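Local coordinates for protein 5'-deoxynucleotidase (Archaeoglobus fulgidus, PDB 1YNB) that probably hydrolyses 2'-deoxyribonucleoside 5'-phosphates to the deoxyribonucleoside and phosphate, as a metal-dependent homodimeric phosphatase of the HD-domain family, at residues A129-G132 with V133-S136; V139-A142 with I143-A146; Y160-L163 with M164-N168. One frame throughout, in Å; residues are numbered along the deposited sequence.

Contact 1 closes the C-terminal turns of helix 117-135, contact 2 follows in the 3-10 segment after it, and contact 3 ends helix 154-166. Contacts 1 and 2 have centres about 7 Å apart and meet through Y135 CB, 3.6 Å from A142 CB. Contact 3 is about 10 Å from contact 1, centre to centre, and L163 packs against F130, A129 and V133. About 13 Å separates the centres of contacts 2 and 3, yet A146 O and Y160 OH, 2.5 Å apart, probably share a hydrogen bond. Contacts 1 and 3 also touch the second subunit. Q131 lies near, without touching, H42, H74, D75 and D124, which resemble an HD-type metal site but bind no metal here.

Contact 1 of 3, residues A129-G132 with V133-S136; sequences AFQG and VEYS
V133 donates its backbone N to A129 O at 3.0 Å, and its CG2 branch lies beside that same carbonyl oxygen at 3.5 Å. One step on, E134 N bonds to F130 O (2.9 Å). Its CG stands anti to its own carbonyl carbon (chi1 -70°), which sends the extended side chain back along the helix past the F130 carbonyl. OE1 thereby arrives at the edge of the F130 ring, near its plane and 4.1 Å from CD2. The carboxylate is shared between subunits: OE2 forms a salt bridge with R45, while OE1 takes a hydrogen bond from H15 of the second subunit.

Y135 continues the helical bonding from its N to Q131 O at 2.8 Å. Over one face of its ring sits the Q131 amide, with NE2 3.0 Å above the plane at the centre and the amide tilted 37° from the ring. Q131 gets there by bending at chi2 (58°). Both polar ends are tied elsewhere, Y135 OH to E37 N and Q131 OE1 to K21 of the second subunit, so each of the two side chains has a second hold outside the pair. S136 finishes the turn with a weak bond from N to G132 O, and its OG reaches V133 O at 2.7 Å. The whole is the C-terminal end of an alpha-helix carrying an amide nitrogen over an aromatic face, set at the dimer interface of an HD-type domain.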
loop_
_atom_site.group_PDB
_atom_site.type_symbol
_atom_site.label_atom_id
_atom_site.label_comp_id
_atom_site.label_asym_id
_atom_site.label_seq_id
_atom_site.Cartn_x
_atom_site.Cartn_y
_atom_site.Cartn_z
ATOM N N ALA A 129 17.900 -1.170 -6.020
ATOM C CA ALA A 129 18.630 0.009 -5.544
ATOM C C ALA A 129 17.666 1.005 -4.872
ATOM O O ALA A 129 17.975 1.569 -3.825
ATOM C CB ALA A 129 19.397 0.711 -6.719
ATOM N N PHE A 130 16.498 1.251 -5.467
ATOM C CA PHE A 130 15.542 2.169 -4.829
ATOM C C PHE A 130 15.112 1.623 -3.442
ATOM O O PHE A 130 15.020 2.396 -2.473
ATOM C CB PHE A 130 14.255 2.329 -5.672
ATOM C CG PHE A 130 14.316 3.487 -6.620
ATOM C CD1 PHE A 130 14.991 3.368 -7.838
ATOM C CD2 PHE A 130 13.709 4.689 -6.292
ATOM C CE1 PHE A 130 15.043 4.476 -8.732
ATOM C CE2 PHE A 130 13.745 5.780 -7.140
ATOM C CZ PHE A 130 14.418 5.679 -8.385
ATOM N N GLN A 131 14.866 0.316 -3.372
ATOM C CA GLN A 131 14.402 -0.304 -2.124
ATOM C C GLN A 131 15.549 -0.289 -1.094
ATOM O O GLN A 131 15.312 -0.170 0.122
ATOM C CB GLN A 131 13.906 -1.727 -2.361
ATOM C CG GLN A 131 13.246 -2.355 -1.101
ATOM C CD GLN A 131 12.057 -1.556 -0.550
ATOM O OE1 GLN A 131 10.953 -1.601 -1.114
ATOM N NE2 GLN A 131 12.271 -0.838 0.566
ATOM N N GLY A 132 16.770 -0.355 -1.597
ATOM C CA GLY A 132 17.952 -0.290 -0.724
ATOM C C GLY A 132 18.066 1.099 -0.083
ATOM O O GLY A 132 18.344 1.231 1.131
ATOM N N VAL A 133 17.876 2.146 -0.888
ATOM C CA VAL A 133 17.916 3.520 -0.399
ATOM C C VAL A 133 16.773 3.724 0.591
ATOM O O VAL A 133 16.981 4.371 1.630
ATOM C CB VAL A 133 17.788 4.532 -1.550
ATOM C CG1 VAL A 133 17.512 5.948 -1.036
ATOM C CG2 VAL A 133 19.113 4.558 -2.332
ATOM N N GLU A 134 15.592 3.191 0.283
ATOM C CA GLU A 134 14.424 3.363 1.184
ATOM C C GLU A 134 14.659 2.635 2.509
ATOM O O GLU A 134 14.368 3.179 3.584
ATOM C CB GLU A 134 13.151 2.826 0.505
ATOM C CG GLU A 134 12.772 3.751 -0.642
ATOM C CD GLU A 134 11.999 3.074 -1.789
ATOM O OE1 GLU A 134 11.707 3.804 -2.770
ATOM O OE2 GLU A 134 11.683 1.865 -1.707
ATOM N N TYR A 135 15.181 1.420 2.452
ATOM C CA TYR A 135 15.419 0.674 3.692
ATOM C C TYR A 135 16.610 1.184 4.504
ATOM O O TYR A 135 16.689 0.914 5.716
ATOM C CB TYR A 135 15.616 -0.820 3.404
ATOM C CG TYR A 135 14.349 -1.614 3.116
ATOM C CD1 TYR A 135 13.110 -1.243 3.673
ATOM C CD2 TYR A 135 14.399 -2.792 2.386
ATOM C CE1 TYR A 135 11.972 -2.041 3.515
ATOM C CE2 TYR A 135 13.269 -3.606 2.213
ATOM C CZ TYR A 135 12.060 -3.232 2.779
ATOM O OH TYR A 135 10.942 -3.993 2.635
ATOM N N SER A 136 17.516 1.909 3.857
ATOM C CA SER A 136 18.711 2.432 4.536
ATOM C C SER A 136 18.343 3.380 5.666
ATOM O O SER A 136 19.122 3.551 6.607
ATOM C CB SER A 136 19.661 3.131 3.545
ATOM O OG SER A 136 19.176 4.409 3.157
#

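Contact 2 of 3, residues V139-A142 with I143-A146; sequences VSYA and IRFA
With CG anti to the backbone N, Y141 (chi1 -168°) holds its ring alongside the path of R144, whose chain bends at chi2 (-51°) to pass over one face of that ring. R144 CG makes a CH-pi contact, 3.7 Å from the centroid of the Y141 ring and displaced toward the rim. Further out, NH1 reaches to 3.3 Å from Y141 CD1, with the guanidinium turned 41° from the ring plane. R144 NE also has a long, weak ion pair with E147.

Beneath this pair the backbone runs as a short 3-10 helix. I143 N bonds to S140 O at 3.2 Å, R144 N to Y141 O at 2.9 Å and F145 N to A142 O at 3.1 Å, each donor standing above the carbonyl plane. The A142 oxygen also lies in the plane of the F145 ring, at its edge, 3.6 Å from CD2.

Towards the protein, A142 packs on Y135, I143 on V133 and F145 on L128, which packs this segment against helix 117-135. Y141 and R144 are exposed, and what joins their side chains is an arginine methylene and a guanidinium face against an aromatic ring: weak, largely dispersive chemistry, to which the positive charge probably adds a little attraction.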
loop_
_atom_site.group_PDB
_atom_site.type_symbol
_atom_site.label_atom_id
_atom_site.label_comp_id
_atom_site.label_asym_id
_atom_site.label_seq_id
_atom_site.Cartn_x
_atom_site.Cartn_y
_atom_site.Cartn_z
ATOM N N VAL A 139 17.837 0.579 8.404
ATOM C CA VAL A 139 19.061 -0.169 8.631
ATOM C C VAL A 139 20.087 0.345 7.638
ATOM O O VAL A 139 19.958 0.155 6.411
ATOM C CB VAL A 139 18.809 -1.665 8.426
ATOM C CG1 VAL A 139 20.105 -2.421 8.606
ATOM C CG2 VAL A 139 17.757 -2.158 9.449
ATOM N N SER A 140 21.102 1.024 8.164
ATOM C CA SER A 140 22.104 1.639 7.323
ATOM C C SER A 140 22.684 0.772 6.245
ATOM O O SER A 140 22.864 1.239 5.129
ATOM C CB SER A 140 23.258 2.177 8.178
ATOM O OG SER A 140 22.762 3.268 8.943
ATOM N N TYR A 141 22.979 -0.478 6.596
ATOM C CA TYR A 141 23.625 -1.406 5.679
ATOM C C TYR A 141 22.790 -1.684 4.419
ATOM O O TYR A 141 23.333 -2.092 3.401
ATOM C CB TYR A 141 23.920 -2.717 6.389
ATOM C CG TYR A 141 24.847 -3.621 5.600
ATOM C CD1 TYR A 141 26.227 -3.412 5.615
ATOM C CD2 TYR A 141 24.346 -4.693 4.856
ATOM C CE1 TYR A 141 27.094 -4.256 4.910
ATOM C CE2 TYR A 141 25.194 -5.539 4.152
ATOM C CZ TYR A 141 26.569 -5.311 4.189
ATOM O OH TYR A 141 27.426 -6.146 3.513
ATOM N N ALA A 142 21.485 -1.458 4.501
ATOM C CA ALA A 142 20.623 -1.691 3.318
ATOM C C ALA A 142 21.164 -0.958 2.093
ATOM O O ALA A 142 20.924 -1.387 0.971
ATOM C CB ALA A 142 19.208 -1.224 3.599
ATOM N N ILE A 143 21.876 0.146 2.294
ATOM C CA ILE A 143 22.401 0.933 1.182
ATOM C C ILE A 143 23.364 0.146 0.298
ATOM O O ILE A 143 23.586 0.536 -0.848
ATOM C CB ILE A 143 23.099 2.267 1.661
ATOM C CG1 ILE A 143 23.226 3.246 0.486
ATOM C CG2 ILE A 143 24.498 1.998 2.251
ATOM C CD1 ILE A 143 21.881 3.824 0.051
ATOM N N ARG A 144 23.920 -0.951 0.808
ATOM C CA ARG A 144 24.857 -1.720 0.006
ATOM C C ARG A 144 24.159 -2.353 -1.191
ATOM O O ARG A 144 24.805 -2.610 -2.217
ATOM C CB ARG A 144 25.516 -2.842 0.820
ATOM C CG ARG A 144 26.460 -2.389 1.925
ATOM C CD ARG A 144 27.492 -1.394 1.419
ATOM N NE ARG A 144 28.606 -1.218 2.351
ATOM C CZ ARG A 144 28.488 -0.890 3.636
ATOM N NH1 ARG A 144 27.288 -0.686 4.180
ATOM N NH2 ARG A 144 29.584 -0.781 4.391
ATOM N N PHE A 145 22.870 -2.655 -1.050
ATOM C CA PHE A 145 22.128 -3.252 -2.169
ATOM C C PHE A 145 21.936 -2.232 -3.301
ATOM O O PHE A 145 21.501 -2.596 -4.396
ATOM C CB PHE A 145 20.749 -3.778 -1.706
ATOM C CG PHE A 145 20.801 -5.025 -0.840
ATOM C CD1 PHE A 145 20.612 -6.298 -1.400
ATOM C CD2 PHE A 145 20.965 -4.924 0.542
ATOM C CE1 PHE A 145 20.573 -7.450 -0.597
ATOM C CE2 PHE A 145 20.929 -6.068 1.355
ATOM C CZ PHE A 145 20.730 -7.332 0.787
ATOM N N ALA A 146 22.211 -0.960 -3.043
ATOM C CA ALA A 146 22.075 0.058 -4.062
ATOM C C ALA A 146 23.431 0.513 -4.577
ATOM O O ALA A 146 23.486 1.390 -5.421
ATOM C CB ALA A 146 21.334 1.261 -3.522
#

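Contact 3 of 3, residues Y160-L163 with M164-N168; sequences YRVL and MERKN
Y160 and M164 meet in a Met-aromatic contact one turn apart, near the surface, where helix 154-166 comes to its end. M164 CG rides over one face of the Y160 ring, 3.9 Å from the centroid, in a CH-pi contact displaced toward the rim. The methionine bends at chi2 (-58°) as well as chi3, bringing SD obliquely to 4.9 Å from the same ring centroid. The sulfur also touches L163 CD1 at 4.0 Å, and L163 in turn packs on helix 117-135. Y160 OH is turned to A146 O, which ties the ring to the preceding loop. Without the Y160 ring, as with an alanine here, M164 CG is likely to lose its aromatic face and A146 O its hydroxyl partner, leaving a gap beside the methionine.

On the outer side R161 and E165 form a long salt bridge, 3.9 Å from NE to OE2. The oxygen lies well out of the guanidinium plane, so only the charges attract and no N-H is aimed at it. V162 CG1 rests 3.7 Å from R166 CD; both residues face the second subunit, V162 packing on D8 and R166 on V11 there.

The last turn closes with K167 N on L163 O at 2.8 Å, after which K167 takes positive phi (38°). K167 NZ doubles back to M164 O at 2.9 Å, lying in the carbonyl plane on a lone pair. A water accepts a hydrogen bond from N168 N and donates one to L163 O (3.1 Å). A residue in left-handed conformation here is a common C-terminal ending for an alpha-helix.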
loop_
_atom_site.group_PDB
_atom_site.type_symbol
_atom_site.label_atom_id
_atom_site.label_comp_id
_atom_site.label_asym_id
_atom_site.label_seq_id
_atom_site.Cartn_x
_atom_site.Cartn_y
_atom_site.Cartn_z
ATOM N N TYR A 160 19.590 5.955 -11.957
ATOM C CA TYR A 160 20.403 5.479 -10.836
ATOM C C TYR A 160 21.298 6.612 -10.301
ATOM O O TYR A 160 21.418 6.815 -9.088
ATOM C CB TYR A 160 21.274 4.316 -11.309
ATOM C CG TYR A 160 22.215 3.776 -10.274
ATOM C CD1 TYR A 160 21.731 3.144 -9.129
ATOM C CD2 TYR A 160 23.595 3.905 -10.421
ATOM C CE1 TYR A 160 22.593 2.653 -8.162
ATOM C CE2 TYR A 160 24.484 3.410 -9.436
ATOM C CZ TYR A 160 23.967 2.783 -8.315
ATOM O OH TYR A 160 24.821 2.262 -7.353
ATOM N N ARG A 161 21.932 7.348 -11.204
ATOM C CA ARG A 161 22.806 8.434 -10.770
ATOM C C ARG A 161 22.047 9.441 -9.907
ATOM O O ARG A 161 22.547 9.877 -8.868
ATOM C CB ARG A 161 23.445 9.153 -11.986
ATOM C CG ARG A 161 24.354 10.308 -11.544
ATOM C CD ARG A 161 25.055 11.009 -12.675
ATOM N NE ARG A 161 25.973 12.029 -12.162
ATOM C CZ ARG A 161 26.598 12.923 -12.931
ATOM N NH1 ARG A 161 26.404 12.919 -14.246
ATOM N NH2 ARG A 161 27.428 13.813 -12.399
ATOM N N VAL A 162 20.838 9.825 -10.333
ATOM C CA VAL A 162 20.058 10.783 -9.559
ATOM C C VAL A 162 19.566 10.150 -8.246
ATOM O O VAL A 162 19.552 10.826 -7.217
ATOM C CB VAL A 162 18.867 11.353 -10.392
ATOM C CG1 VAL A 162 17.972 12.266 -9.535
ATOM C CG2 VAL A 162 19.447 12.173 -11.553
ATOM N N LEU A 163 19.179 8.870 -8.288
ATOM C CA LEU A 163 18.722 8.152 -7.082
ATOM C C LEU A 163 19.810 8.286 -6.011
ATOM O O LEU A 163 19.523 8.602 -4.849
ATOM C CB LEU A 163 18.571 6.657 -7.361
ATOM C CG LEU A 163 17.761 5.620 -6.547
ATOM C CD1 LEU A 163 18.591 4.337 -6.372
ATOM C CD2 LEU A 163 17.176 6.191 -5.267
ATOM N N MET A 164 21.047 7.993 -6.406
ATOM C CA MET A 164 22.159 8.034 -5.453
ATOM C C MET A 164 22.670 9.428 -5.111
ATOM O O MET A 164 23.299 9.617 -4.052
ATOM C CB MET A 164 23.295 7.124 -5.946
ATOM C CG MET A 164 22.881 5.627 -6.174
ATOM S SD MET A 164 22.191 4.819 -4.683
ATOM C CE MET A 164 23.780 4.312 -3.827
ATOM N N GLU A 165 22.426 10.411 -5.982
ATOM C CA GLU A 165 22.830 11.782 -5.680
ATOM C C GLU A 165 21.894 12.293 -4.591
ATOM O O GLU A 165 22.327 12.935 -3.640
ATOM C CB GLU A 165 22.657 12.705 -6.882
ATOM C CG GLU A 165 23.655 12.494 -7.995
ATOM C CD GLU A 165 23.468 13.520 -9.102
ATOM O OE1 GLU A 165 22.339 13.614 -9.667
ATOM O OE2 GLU A 165 24.453 14.236 -9.391
ATOM N N ARG A 166 20.605 11.986 -4.743
ATOM C CA ARG A 166 19.600 12.459 -3.806
ATOM C C ARG A 166 19.498 11.665 -2.510
ATOM O O ARG A 166 19.368 12.271 -1.440
ATOM C CB ARG A 166 18.197 12.443 -4.451
ATOM C CG ARG A 166 18.009 13.325 -5.683
ATOM C CD ARG A 166 16.545 13.235 -6.234
ATOM N NE ARG A 166 15.523 13.731 -5.292
ATOM C CZ ARG A 166 14.728 12.964 -4.536
ATOM N NH1 ARG A 166 14.816 11.645 -4.601
ATOM N NH2 ARG A 166 13.850 13.528 -3.690
ATOM N N LYS A 167 19.554 10.332 -2.628
ATOM C CA LYS A 167 19.365 9.404 -1.509
ATOM C C LYS A 167 18.280 9.968 -0.604
ATOM O O LYS A 167 18.433 10.103 0.598
ATOM C CB LYS A 167 20.661 9.163 -0.741
ATOM C CG LYS A 167 21.656 8.302 -1.504
ATOM C CD LYS A 167 22.751 7.766 -0.572
ATOM C CE LYS A 167 23.881 7.086 -1.338
ATOM N NZ LYS A 167 24.729 8.065 -2.057
ATOM N N ASN A 168 17.153 10.296 -1.207
ATOM C CA ASN A 168 16.074 10.870 -0.447
ATOM C C ASN A 168 14.739 10.285 -0.857
ATOM O O ASN A 168 14.106 10.723 -1.829
ATOM C CB ASN A 168 16.097 12.375 -0.618
ATOM C CG ASN A 168 14.916 13.033 0.017
ATOM O OD1 ASN A 168 14.346 12.505 0.979
ATOM N ND2 ASN A 168 14.535 14.198 -0.504
HETATM O O HOH W 1 16.618 9.313 -3.901
#